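Local atomic coordinates of hybrid kinase (Caulobacter vibrioides, PDB entry 6QRL), a protein that probably transfers a phosphoryl group from ATP to a protein histidine as a hybrid kinase, and binds the second messenger cyclic di-GMP through the pseudo-receiver domain described here. Residues 51-56 / 72-77; 63-68 / 91-96; 76-81 / 97-102. All coordinates share one frame; numbering follows the deposited sequence.

Interaction 1: residues 51-56 / 72-77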
loop_
_atom_site.group_PDB
_atom_site.type_symbol
_atom_site.label_atom_id
_atom_site.label_comp_id
_atom_site.label_asym_id
_atom_site.label_seq_id
_atom_site.Cartn_x
_atom_site.Cartn_y
_atom_site.Cartn_z
ATOM N N VAL A 51 2.103 0.650 -6.848
ATOM C CA VAL A 51 1.767 1.300 -5.546
ATOM C C VAL A 51 1.559 0.183 -4.524
ATOM O O VAL A 51 0.865 -0.792 -4.877
ATOM C CB VAL A 51 0.522 2.190 -5.673
ATOM C CG1 VAL A 51 0.078 2.740 -4.332
ATOM C CG2 VAL A 51 0.763 3.306 -6.670
ATOM N N LEU A 52 2.101 0.324 -3.319
ATOM C CA LEU A 52 2.061 -0.714 -2.254
ATOM C C LEU A 52 0.979 -0.372 -1.230
ATOM O O LEU A 52 1.088 0.687 -0.596
ATOM C CB LEU A 52 3.436 -0.800 -1.587
ATOM C CG LEU A 52 4.629 -0.939 -2.533
ATOM C CD1 LEU A 52 5.948 -0.919 -1.763
ATOM C CD2 LEU A 52 4.515 -2.217 -3.354
ATOM N N LEU A 53 -0.073 -1.184 -1.141
ATOM C CA LEU A 53 -1.065 -1.093 -0.045
ATOM C C LEU A 53 -0.526 -1.999 1.073
ATOM O O LEU A 53 -0.368 -3.210 0.843
ATOM C CB LEU A 53 -2.444 -1.543 -0.521
ATOM C CG LEU A 53 -3.353 -0.540 -1.220
ATOM C CD1 LEU A 53 -2.639 0.666 -1.803
ATOM C CD2 LEU A 53 -4.214 -1.239 -2.252
ATOM N N ILE A 54 -0.176 -1.405 2.210
ATOM C CA ILE A 54 0.492 -2.110 3.335
ATOM C C ILE A 54 -0.449 -2.090 4.529
ATOM O O ILE A 54 -0.695 -0.996 5.048
ATOM C CB ILE A 54 1.854 -1.478 3.642
ATOM C CG1 ILE A 54 2.767 -1.548 2.415
ATOM C CG2 ILE A 54 2.508 -2.146 4.845
ATOM C CD1 ILE A 54 4.114 -0.858 2.605
ATOM N N ASP A 55 -0.904 -3.268 4.948
ATOM C CA ASP A 55 -1.777 -3.493 6.127
ATOM C C ASP A 55 -1.020 -3.125 7.406
ATOM O O ASP A 55 0.036 -3.695 7.635
ATOM C CB ASP A 55 -2.267 -4.944 6.132
ATOM C CG ASP A 55 -3.456 -5.215 7.043
ATOM O OD1 ASP A 55 -3.714 -4.366 7.931
ATOM O OD2 ASP A 55 -4.100 -6.309 6.889
ATOM N N ALA A 56 -1.545 -2.197 8.219
ATOM C CA ALA A 56 -0.960 -1.845 9.539
ATOM C C ALA A 56 -0.904 -3.068 10.466
ATOM O O ALA A 56 -0.180 -3.012 11.479
ATOM C CB ALA A 56 -1.713 -0.725 10.212
ATOM N N ARG A 72 5.975 4.164 -3.519
ATOM C CA ARG A 72 4.680 4.849 -3.251
ATOM C C ARG A 72 3.802 3.889 -2.435
ATOM O O ARG A 72 3.437 2.824 -2.973
ATOM C CB ARG A 72 4.066 5.266 -4.587
ATOM C CG ARG A 72 5.045 6.041 -5.464
ATOM C CD ARG A 72 4.462 6.367 -6.806
ATOM N NE ARG A 72 5.434 7.141 -7.543
ATOM C CZ ARG A 72 5.320 8.424 -7.869
ATOM N NH1 ARG A 72 4.215 9.102 -7.593
ATOM N NH2 ARG A 72 6.304 9.024 -8.526
ATOM N N SER A 73 3.565 4.209 -1.161
ATOM C CA SER A 73 2.878 3.295 -0.209
ATOM C C SER A 73 1.732 4.002 0.492
ATOM O O SER A 73 1.867 5.173 0.818
ATOM C CB SER A 73 3.834 2.750 0.816
ATOM O OG SER A 73 4.891 2.044 0.198
ATOM N N VAL A 74 0.655 3.261 0.698
ATOM C CA VAL A 74 -0.572 3.664 1.427
ATOM C C VAL A 74 -0.781 2.640 2.541
ATOM O O VAL A 74 -0.781 1.443 2.218
ATOM C CB VAL A 74 -1.768 3.675 0.469
ATOM C CG1 VAL A 74 -3.018 4.160 1.154
ATOM C CG2 VAL A 74 -1.489 4.507 -0.773
ATOM N N VAL A 75 -1.045 3.087 3.764
ATOM C CA VAL A 75 -1.216 2.166 4.911
ATOM C C VAL A 75 -2.717 1.892 5.115
ATOM O O VAL A 75 -3.507 2.861 5.048
ATOM C CB VAL A 75 -0.535 2.732 6.173
ATOM C CG1 VAL A 75 -1.062 4.113 6.537
ATOM C CG2 VAL A 75 -0.676 1.803 7.365
ATOM N N LEU A 76 -3.082 0.647 5.426
ATOM C CA LEU A 76 -4.474 0.246 5.794
ATOM C C LEU A 76 -4.621 0.264 7.322
ATOM O O LEU A 76 -3.903 -0.492 7.998
ATOM C CB LEU A 76 -4.759 -1.166 5.266
ATOM C CG LEU A 76 -5.140 -1.321 3.796
ATOM C CD1 LEU A 76 -4.468 -0.317 2.890
ATOM C CD2 LEU A 76 -4.947 -2.755 3.296
ATOM N N LEU A 77 -5.582 1.031 7.837
ATOM C CA LEU A 77 -5.779 1.310 9.280
ATOM C C LEU A 77 -7.202 0.930 9.685
ATOM O O LEU A 77 -8.118 1.089 8.855
ATOM C CB LEU A 77 -5.556 2.805 9.545
ATOM C CG LEU A 77 -4.146 3.335 9.272
ATOM C CD1 LEU A 77 -4.089 4.847 9.444
ATOM C CD2 LEU A 77 -3.152 2.691 10.210
#
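Leu52 and Ser73, Leu53 and Val74, Ile54 and Val75, and Asp55 and Leu76 pair in parallel register, and five backbone hydrogen bonds join the strands like rungs. Leu52 N reaches Arg72 O at 2.9 Å, and Leu52 O receives Val74 N; Ile54 repeats the pattern with Val74 O and Leu76 N. Ala56 N extends the ladder past the strand by binding Leu76 O. Ser73 CA and Val75 CA come within 3.2 Å of Leu52 O and Ile54 O, respectively, as close CA-H...O contacts.

On the face carrying Leu53, Val74 and Leu76, Leu53 lies beside Val74 with both pointing the same way, and Leu53 CD1 touches Val74 CB at 3.9 Å. Branched aliphatic residues suit this buried layer, which helix 103-111 packs against through Leu106 and Val110. On the other face Ser73 OG, placed beside its own backbone N (chi1 -59°), sits 3.8 Å from Ile54 CD1. Beyond the strand, the small Ala56 lets its CB approach Leu77 CD2 at 3.7 Å.

Asp55 ends its strand with a carboxylate held by Ser13, by Ala57 N and by a salt bridge to Lys99. Strand 8-12 flanks strand 51-55 on its other edge. Asp55 stands where receiver domains carry their phosphoacceptor and is predicted to be one, though unmodified here in a pseudo-receiver domain with the receiver fold's parallel 2-1-3-4-5 sheet.

Interaction 2: residues 63-68 / 91-96. With C2E (9,9'-[(2R,3R,3aS,5S,7aR,9R,10R,10aS,12S,14aR)-3,5,10,12-tetrahydroxy-5,12-dioxidooctahydro-2H,7H-difuro[3,2-d:3',2'-j][1,3,7,9,2,8]tetraoxadiphosphacyclododecine-2,9-diyl]bis(2-amino-1,9-dihydro-6H-purin-6-one)), chain C; SO4 (sulfate ion), chain D.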
loop_
_atom_site.group_PDB
_atom_site.type_symbol
_atom_site.label_atom_id
_atom_site.label_comp_id
_atom_site.label_asym_id
_atom_site.label_seq_id
_atom_site.Cartn_x
_atom_site.Cartn_y
_atom_site.Cartn_z
ATOM N N GLY A 63 3.977 -0.353 17.076
ATOM C CA GLY A 63 3.356 0.338 15.930
ATOM C C GLY A 63 4.352 0.856 14.897
ATOM O O GLY A 63 3.882 1.582 13.991
ATOM N N ALA A 64 5.642 0.484 14.947
ATOM C CA ALA A 64 6.646 0.810 13.894
ATOM C C ALA A 64 6.282 0.132 12.572
ATOM O O ALA A 64 6.009 -1.059 12.574
ATOM C CB ALA A 64 8.052 0.417 14.279
ATOM N N LEU A 65 6.276 0.895 11.482
ATOM C CA LEU A 65 5.921 0.400 10.136
ATOM C C LEU A 65 6.675 1.291 9.150
ATOM O O LEU A 65 6.340 2.499 9.093
ATOM C CB LEU A 65 4.401 0.520 9.963
ATOM C CG LEU A 65 3.654 -0.567 9.174
ATOM C CD1 LEU A 65 2.641 0.044 8.229
ATOM C CD2 LEU A 65 4.534 -1.586 8.486
ATOM N N LYS A 66 7.654 0.735 8.445
ATOM C CA LYS A 66 8.523 1.505 7.518
ATOM C C LYS A 66 8.034 1.255 6.097
ATOM O O LYS A 66 8.120 0.143 5.585
ATOM C CB LYS A 66 9.997 1.099 7.622
ATOM C CG LYS A 66 10.483 0.703 9.003
ATOM C CD LYS A 66 10.596 1.870 9.981
ATOM C CE LYS A 66 10.881 1.416 11.402
ATOM N NZ LYS A 66 10.381 2.390 12.402
ATOM N N PRO A 67 7.581 2.295 5.387
ATOM C CA PRO A 67 7.280 2.161 3.971
ATOM C C PRO A 67 8.618 2.059 3.234
ATOM O O PRO A 67 9.574 2.736 3.588
ATOM C CB PRO A 67 6.503 3.459 3.714
ATOM C CG PRO A 67 7.187 4.465 4.594
ATOM C CD PRO A 67 7.483 3.686 5.857
ATOM N N PRO A 68 8.767 1.185 2.224
ATOM C CA PRO A 68 10.034 1.091 1.493
ATOM C C PRO A 68 10.467 2.421 0.849
ATOM O O PRO A 68 9.659 3.112 0.204
ATOM C CB PRO A 68 9.752 0.072 0.385
ATOM C CG PRO A 68 8.504 -0.657 0.822
ATOM C CD PRO A 68 7.729 0.272 1.731
ATOM N N ALA A 91 7.020 8.739 8.605
ATOM C CA ALA A 91 7.771 7.555 8.132
ATOM C C ALA A 91 7.831 7.531 6.585
ATOM O O ALA A 91 8.678 6.844 6.050
ATOM C CB ALA A 91 7.154 6.307 8.707
ATOM N N GLY A 92 6.952 8.232 5.876
ATOM C CA GLY A 92 7.005 8.339 4.402
ATOM C C GLY A 92 5.772 7.781 3.679
ATOM O O GLY A 92 5.787 7.706 2.450
ATOM N N PHE A 93 4.739 7.335 4.382
ATOM C CA PHE A 93 3.485 6.886 3.728
ATOM C C PHE A 93 2.807 8.058 3.006
ATOM O O PHE A 93 2.739 9.166 3.526
ATOM C CB PHE A 93 2.547 6.252 4.744
ATOM C CG PHE A 93 2.889 4.814 5.026
ATOM C CD1 PHE A 93 2.488 3.813 4.147
ATOM C CD2 PHE A 93 3.547 4.459 6.183
ATOM C CE1 PHE A 93 2.775 2.483 4.411
ATOM C CE2 PHE A 93 3.822 3.127 6.453
ATOM C CZ PHE A 93 3.448 2.145 5.563
ATOM N N SER A 94 2.294 7.798 1.818
ATOM C CA SER A 94 1.609 8.799 0.965
ATOM C C SER A 94 0.262 9.178 1.596
ATOM O O SER A 94 -0.140 10.332 1.524
ATOM C CB SER A 94 1.402 8.212 -0.410
ATOM O OG SER A 94 0.601 9.052 -1.226
ATOM N N GLY A 95 -0.419 8.205 2.178
ATOM C CA GLY A 95 -1.792 8.341 2.688
ATOM C C GLY A 95 -2.226 7.058 3.376
ATOM O O GLY A 95 -1.404 6.134 3.568
ATOM N N TYR A 96 -3.476 7.032 3.779
ATOM C CA TYR A 96 -4.084 5.911 4.526
ATOM C C TYR A 96 -5.432 5.584 3.876
ATOM O O TYR A 96 -6.013 6.431 3.159
ATOM C CB TYR A 96 -4.247 6.274 6.000
ATOM C CG TYR A 96 -5.273 7.341 6.267
ATOM C CD1 TYR A 96 -4.914 8.675 6.342
ATOM C CD2 TYR A 96 -6.616 7.005 6.415
ATOM C CE1 TYR A 96 -5.869 9.664 6.538
ATOM C CE2 TYR A 96 -7.576 7.972 6.643
ATOM C CZ TYR A 96 -7.201 9.304 6.724
ATOM O OH TYR A 96 -8.164 10.242 6.929
HETATM P P1 C2E C . -11.570 10.817 7.074
HETATM O O2P C2E C . -10.742 9.552 7.065
HETATM O O1P C2E C . -11.381 11.819 8.172
HETATM O "O5'" C2E C . -11.168 11.584 5.726
HETATM C "C5'" C2E C . -11.589 12.940 5.565
HETATM C "C4'" C2E C . -11.076 13.411 4.237
HETATM O "O4'" C2E C . -9.639 13.496 4.277
HETATM C "C3'" C2E C . -11.356 12.470 3.076
HETATM O "O3'" C2E C . -12.705 12.740 2.657
HETATM C "C2'" C2E C . -10.240 12.839 2.073
HETATM O "O2'" C2E C . -10.709 13.689 1.048
HETATM C "C1'" C2E C . -9.175 13.517 2.946
HETATM N N9 C2E C . -7.863 12.869 2.977
HETATM C C8 C2E C . -6.659 13.519 3.114
HETATM N N7 C2E C . -5.640 12.697 3.196
HETATM C C5 C2E C . -6.203 11.431 3.133
HETATM C C6 C2E C . -5.588 10.158 3.175
HETATM O O6 C2E C . -4.396 9.884 3.322
HETATM N N1 C2E C . -6.527 9.130 3.093
HETATM C C2 C2E C . -7.886 9.296 2.965
HETATM N N2 C2E C . -8.622 8.175 2.906
HETATM N N3 C2E C . -8.473 10.495 2.923
HETATM C C4 C2E C . -7.576 11.516 3.009
HETATM P P11 C2E C . -13.543 11.483 2.116
HETATM O O21 C2E C . -12.608 10.739 1.210
HETATM O O11 C2E C . -14.847 11.993 1.576
HETATM O O5A C2E C . -13.880 10.618 3.422
HETATM C C5A C2E C . -14.912 11.037 4.365
HETATM C C4A C2E C . -14.991 10.030 5.486
HETATM O O4A C2E C . -15.600 8.810 4.995
HETATM C C3A C2E C . -13.660 9.570 6.072
HETATM O O3A C2E C . -13.167 10.555 6.992
HETATM C C2A C2E C . -14.054 8.235 6.698
HETATM O O2A C2E C . -14.738 8.257 7.925
HETATM C C1A C2E C . -15.038 7.692 5.662
HETATM N N91 C2E C . -14.357 6.856 4.691
HETATM C C81 C2E C . -13.695 7.319 3.582
HETATM N N71 C2E C . -13.102 6.369 2.897
HETATM C C51 C2E C . -13.391 5.216 3.612
HETATM C C61 C2E C . -13.022 3.881 3.338
HETATM O O61 C2E C . -12.286 3.468 2.430
HETATM N N11 C2E C . -13.540 3.010 4.302
HETATM C C21 C2E C . -14.318 3.375 5.376
HETATM N N21 C2E C . -14.731 2.368 6.163
HETATM N N31 C2E C . -14.646 4.634 5.654
HETATM C C41 C2E C . -14.167 5.497 4.725
HETATM S S SO4 D . 8.065 -2.061 17.403
HETATM O O1 SO4 D . 9.053 -1.041 17.633
HETATM O O2 SO4 D . 7.779 -2.744 18.641
HETATM O O3 SO4 D . 6.851 -1.435 16.929
HETATM O O4 SO4 D . 8.562 -3.006 16.434
#
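With CG anti to its carbonyl carbon (chi1 -82°) and the ring turned crosswise to the chain, Phe93 offers a face to Pro67. Pro67 CB stands 3.7 Å from the ring centroid, 6° off the normal, a CH-pi contact that suits a rigid proline ring packed on a broad aromatic one. Leu65 CD1 approaches obliquely from the other side of the ring plane, 3.5 Å from Phe93 CZ. Pro67 CG also rests 3.2 Å from Ala91 O.

Gly92 closes the helix before it with a Schellman motif; glycine, without a side chain, suits the positive phi and lets Pro67 sit close to the turn. Through Leu65 and Pro67 the loop 63-68, which leads from strand 51-55 toward strand 73-77 of the receiver fold, packs on the turn before the edge strand 95-98.

Tyr96 uses the uncommon chi1 of 69° and lays its ring over one guanine of cyclic di-GMP, with N1 3.5 Å above the ring plane. Tyr96 OH donates to phosphate oxygen O2P at 2.7 Å, while the Tyr96 backbone reads the base edge: N donates to O6, and O accepts from N1 and N2. Ala64 N binds O3 of a sulfate, probably from the crystallisation liquor.

Interaction 3: residues 76-81 / 97-102. With C2E (9,9'-[(2R,3R,3aS,5S,7aR,9R,10R,10aS,12S,14aR)-3,5,10,12-tetrahydroxy-5,12-dioxidooctahydro-2H,7H-difuro[3,2-d:3',2'-j][1,3,7,9,2,8]tetraoxadiphosphacyclododecine-2,9-diyl]bis(2-amino-1,9-dihydro-6H-purin-6-one)), chain C.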
loop_
_atom_site.group_PDB
_atom_site.type_symbol
_atom_site.label_atom_id
_atom_site.label_comp_id
_atom_site.label_asym_id
_atom_site.label_seq_id
_atom_site.Cartn_x
_atom_site.Cartn_y
_atom_site.Cartn_z
ATOM N N LEU A 76 -3.082 0.647 5.426
ATOM C CA LEU A 76 -4.474 0.246 5.794
ATOM C C LEU A 76 -4.621 0.264 7.322
ATOM O O LEU A 76 -3.903 -0.492 7.998
ATOM C CB LEU A 76 -4.759 -1.166 5.266
ATOM C CG LEU A 76 -5.140 -1.321 3.796
ATOM C CD1 LEU A 76 -4.468 -0.317 2.890
ATOM C CD2 LEU A 76 -4.947 -2.755 3.296
ATOM N N LEU A 77 -5.582 1.031 7.837
ATOM C CA LEU A 77 -5.779 1.310 9.280
ATOM C C LEU A 77 -7.202 0.930 9.685
ATOM O O LEU A 77 -8.118 1.089 8.855
ATOM C CB LEU A 77 -5.556 2.805 9.545
ATOM C CG LEU A 77 -4.146 3.335 9.272
ATOM C CD1 LEU A 77 -4.089 4.847 9.444
ATOM C CD2 LEU A 77 -3.152 2.691 10.210
ATOM N N THR A 78 -7.404 0.516 10.932
ATOM C CA THR A 78 -8.749 0.525 11.557
ATOM C C THR A 78 -9.070 1.969 11.933
ATOM O O THR A 78 -8.157 2.785 12.093
ATOM C CB THR A 78 -8.814 -0.406 12.770
ATOM O OG1 THR A 78 -8.007 0.165 13.806
ATOM C CG2 THR A 78 -8.363 -1.818 12.427
ATOM N N PRO A 79 -10.360 2.322 12.110
ATOM C CA PRO A 79 -10.723 3.645 12.617
ATOM C C PRO A 79 -10.067 3.980 13.958
ATOM O O PRO A 79 -9.728 5.141 14.171
ATOM C CB PRO A 79 -12.258 3.583 12.755
ATOM C CG PRO A 79 -12.684 2.472 11.827
ATOM C CD PRO A 79 -11.534 1.483 11.819
ATOM N N GLU A 80 -9.820 2.976 14.803
ATOM C CA GLU A 80 -9.173 3.169 16.134
ATOM C C GLU A 80 -7.690 3.538 15.961
ATOM O O GLU A 80 -7.097 3.981 16.941
ATOM C CB GLU A 80 -9.277 1.912 17.013
ATOM C CG GLU A 80 -10.705 1.393 17.225
ATOM C CD GLU A 80 -11.252 0.560 16.064
ATOM O OE1 GLU A 80 -12.051 1.118 15.263
ATOM O OE2 GLU A 80 -10.883 -0.654 15.946
ATOM N N GLN A 81 -7.089 3.334 14.791
ATOM C CA GLN A 81 -5.624 3.564 14.589
ATOM C C GLN A 81 -5.364 4.888 13.853
ATOM O O GLN A 81 -4.232 5.096 13.426
ATOM C CB GLN A 81 -4.963 2.423 13.810
ATOM C CG GLN A 81 -4.968 1.074 14.530
ATOM C CD GLN A 81 -4.667 -0.077 13.587
ATOM O OE1 GLN A 81 -4.942 -0.033 12.392
ATOM N NE2 GLN A 81 -4.059 -1.129 14.112
ATOM N N LEU A 97 -5.897 4.373 4.133
ATOM C CA LEU A 97 -7.244 3.867 3.820
ATOM C C LEU A 97 -7.777 3.243 5.103
ATOM O O LEU A 97 -6.979 2.565 5.795
ATOM C CB LEU A 97 -7.106 2.831 2.704
ATOM C CG LEU A 97 -6.779 3.414 1.337
ATOM C CD1 LEU A 97 -6.406 2.329 0.339
ATOM C CD2 LEU A 97 -7.959 4.234 0.850
ATOM N N ILE A 98 -9.055 3.446 5.392
ATOM C CA ILE A 98 -9.749 2.894 6.586
ATOM C C ILE A 98 -10.399 1.571 6.182
ATOM O O ILE A 98 -11.126 1.548 5.179
ATOM C CB ILE A 98 -10.780 3.901 7.128
ATOM C CG1 ILE A 98 -10.139 5.234 7.530
ATOM C CG2 ILE A 98 -11.585 3.280 8.263
ATOM C CD1 ILE A 98 -9.127 5.118 8.668
ATOM N N LYS A 99 -10.111 0.508 6.941
ATOM C CA LYS A 99 -10.716 -0.843 6.841
ATOM C C LYS A 99 -12.083 -0.801 7.513
ATOM O O LYS A 99 -12.187 -0.314 8.629
ATOM C CB LYS A 99 -9.807 -1.886 7.498
ATOM C CG LYS A 99 -8.575 -2.253 6.691
ATOM C CD LYS A 99 -7.637 -3.257 7.400
ATOM C CE LYS A 99 -6.928 -2.698 8.621
ATOM N NZ LYS A 99 -6.168 -3.776 9.301
ATOM N N PRO A 100 -13.184 -1.258 6.867
ATOM C CA PRO A 100 -13.129 -1.949 5.573
ATOM C C PRO A 100 -13.057 -0.956 4.397
ATOM O O PRO A 100 -13.765 0.023 4.469
ATOM C CB PRO A 100 -14.489 -2.693 5.550
ATOM C CG PRO A 100 -15.443 -1.765 6.325
ATOM C CD PRO A 100 -14.573 -1.024 7.332
ATOM N N LEU A 101 -12.248 -1.242 3.363
ATOM C CA LEU A 101 -11.924 -0.297 2.257
ATOM C C LEU A 101 -13.142 -0.040 1.362
ATOM O O LEU A 101 -13.858 -1.009 0.967
ATOM C CB LEU A 101 -10.814 -0.864 1.374
ATOM C CG LEU A 101 -9.479 -1.233 2.016
ATOM C CD1 LEU A 101 -8.356 -1.191 0.972
ATOM C CD2 LEU A 101 -9.135 -0.338 3.201
ATOM N N ARG A 102 -13.322 1.211 0.974
ATOM C CA ARG A 102 -14.248 1.633 -0.106
ATOM C C ARG A 102 -13.471 1.664 -1.420
ATOM O O ARG A 102 -12.401 2.298 -1.448
ATOM C CB ARG A 102 -14.798 3.032 0.172
ATOM C CG ARG A 102 -15.857 3.056 1.259
ATOM C CD ARG A 102 -16.196 4.489 1.598
ATOM N NE ARG A 102 -17.052 4.537 2.767
ATOM C CZ ARG A 102 -17.424 5.647 3.381
ATOM N NH1 ARG A 102 -17.038 6.813 2.912
ATOM N NH2 ARG A 102 -18.233 5.581 4.428
HETATM P P1 C2E C . -11.570 10.817 7.074
HETATM O O2P C2E C . -10.742 9.552 7.065
HETATM O O1P C2E C . -11.381 11.819 8.172
HETATM O "O5'" C2E C . -11.168 11.584 5.726
HETATM C "C5'" C2E C . -11.589 12.940 5.565
HETATM C "C4'" C2E C . -11.076 13.411 4.237
HETATM O "O4'" C2E C . -9.639 13.496 4.277
HETATM C "C3'" C2E C . -11.356 12.470 3.076
HETATM O "O3'" C2E C . -12.705 12.740 2.657
HETATM C "C2'" C2E C . -10.240 12.839 2.073
HETATM O "O2'" C2E C . -10.709 13.689 1.048
HETATM C "C1'" C2E C . -9.175 13.517 2.946
HETATM N N9 C2E C . -7.863 12.869 2.977
HETATM C C8 C2E C . -6.659 13.519 3.114
HETATM N N7 C2E C . -5.640 12.697 3.196
HETATM C C5 C2E C . -6.203 11.431 3.133
HETATM C C6 C2E C . -5.588 10.158 3.175
HETATM O O6 C2E C . -4.396 9.884 3.322
HETATM N N1 C2E C . -6.527 9.130 3.093
HETATM C C2 C2E C . -7.886 9.296 2.965
HETATM N N2 C2E C . -8.622 8.175 2.906
HETATM N N3 C2E C . -8.473 10.495 2.923
HETATM C C4 C2E C . -7.576 11.516 3.009
HETATM P P11 C2E C . -13.543 11.483 2.116
HETATM O O21 C2E C . -12.608 10.739 1.210
HETATM O O11 C2E C . -14.847 11.993 1.576
HETATM O O5A C2E C . -13.880 10.618 3.422
HETATM C C5A C2E C . -14.912 11.037 4.365
HETATM C C4A C2E C . -14.991 10.030 5.486
HETATM O O4A C2E C . -15.600 8.810 4.995
HETATM C C3A C2E C . -13.660 9.570 6.072
HETATM O O3A C2E C . -13.167 10.555 6.992
HETATM C C2A C2E C . -14.054 8.235 6.698
HETATM O O2A C2E C . -14.738 8.257 7.925
HETATM C C1A C2E C . -15.038 7.692 5.662
HETATM N N91 C2E C . -14.357 6.856 4.691
HETATM C C81 C2E C . -13.695 7.319 3.582
HETATM N N71 C2E C . -13.102 6.369 2.897
HETATM C C51 C2E C . -13.391 5.216 3.612
HETATM C C61 C2E C . -13.022 3.881 3.338
HETATM O O61 C2E C . -12.286 3.468 2.430
HETATM N N11 C2E C . -13.540 3.010 4.302
HETATM C C21 C2E C . -14.318 3.375 5.376
HETATM N N21 C2E C . -14.731 2.368 6.163
HETATM N N31 C2E C . -14.646 4.634 5.654
HETATM C C41 C2E C . -14.167 5.497 4.725
#
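Ile98, whose CG2 meets Pro79 CG at 3.8 Å, and Arg102 hold the second guanine of cyclic di-GMP between them. The flat guanidinium of Arg102 lies over one face of the base, with Arg102 CZ 3.5 Å from C41. Ile98 covers the opposite face, Ile98 CB lying 4.0 Å from C21. The extended chain of Arg102 runs along the base from CB to CZ, so a long, flat-ended residue gives both apolar cover and a cation; its NH2 also hydrogen-bonds O61 of another bound cyclic di-GMP. At the edge of the base the backbone takes over: Pro100 O accepts from N11 and N21, and Arg102 N donates to O61 at 2.9 Å. Arg102 is also the N-cap residue of helix 103-111.

Behind this site the strands continue in parallel. Leu77 N binds Leu97 O, and Lys99 N binds Leu77 O at 2.8 Å with an angle of 173° at the hydrogen. Leu76 lies alongside Leu97 on one face and meets Leu101 at about a right angle, Leu76 CG 4.2 Å from Leu101 CD2. Lys99, its chain bent at chi3 (-68°), sends its methylenes over the backbone of Leu76 and Leu77 on the way to Asp55, with Lys99 CE 3.8 Å from Leu76 O. Past the strand, Thr78 N binds Gln81 OE1 while Gln81 N returns a bond to Thr78 O.

The peptide between Lys99 and Pro100 is cis, and this lysine and cis-proline ending the last strand are a hallmark of receiver domains; here the strand end and the residues after it, with Arg82 and Ser105, form the cyclic di-GMP site.

How the interactions relate
Starting from the N-terminal side, strand 51-55 is followed by a loop without helix or strand, and interaction 1 closes it by bringing in the neighbouring strand 73-77. Interaction 2 starts inside that loop and ends beyond helix 85-91, so it crosses interaction 1 along the chain. Interaction 3 begins where interaction 1 ends, sharing Leu76 and Leu77, and closes the beta-alpha-beta unit of strand 73-77, helix 85-91 and strand 95-98; its segments alternate with those of interaction 2. Strand 73-77 lies between strands 51-55 and 95-98: Ser73 O and Val75 N probably bond to Ser94 N and Gly95 O. Interactions 2 and 3 touch the same cyclic di-GMP, and Asp55-Lys99 ties interaction 1 to interaction 3.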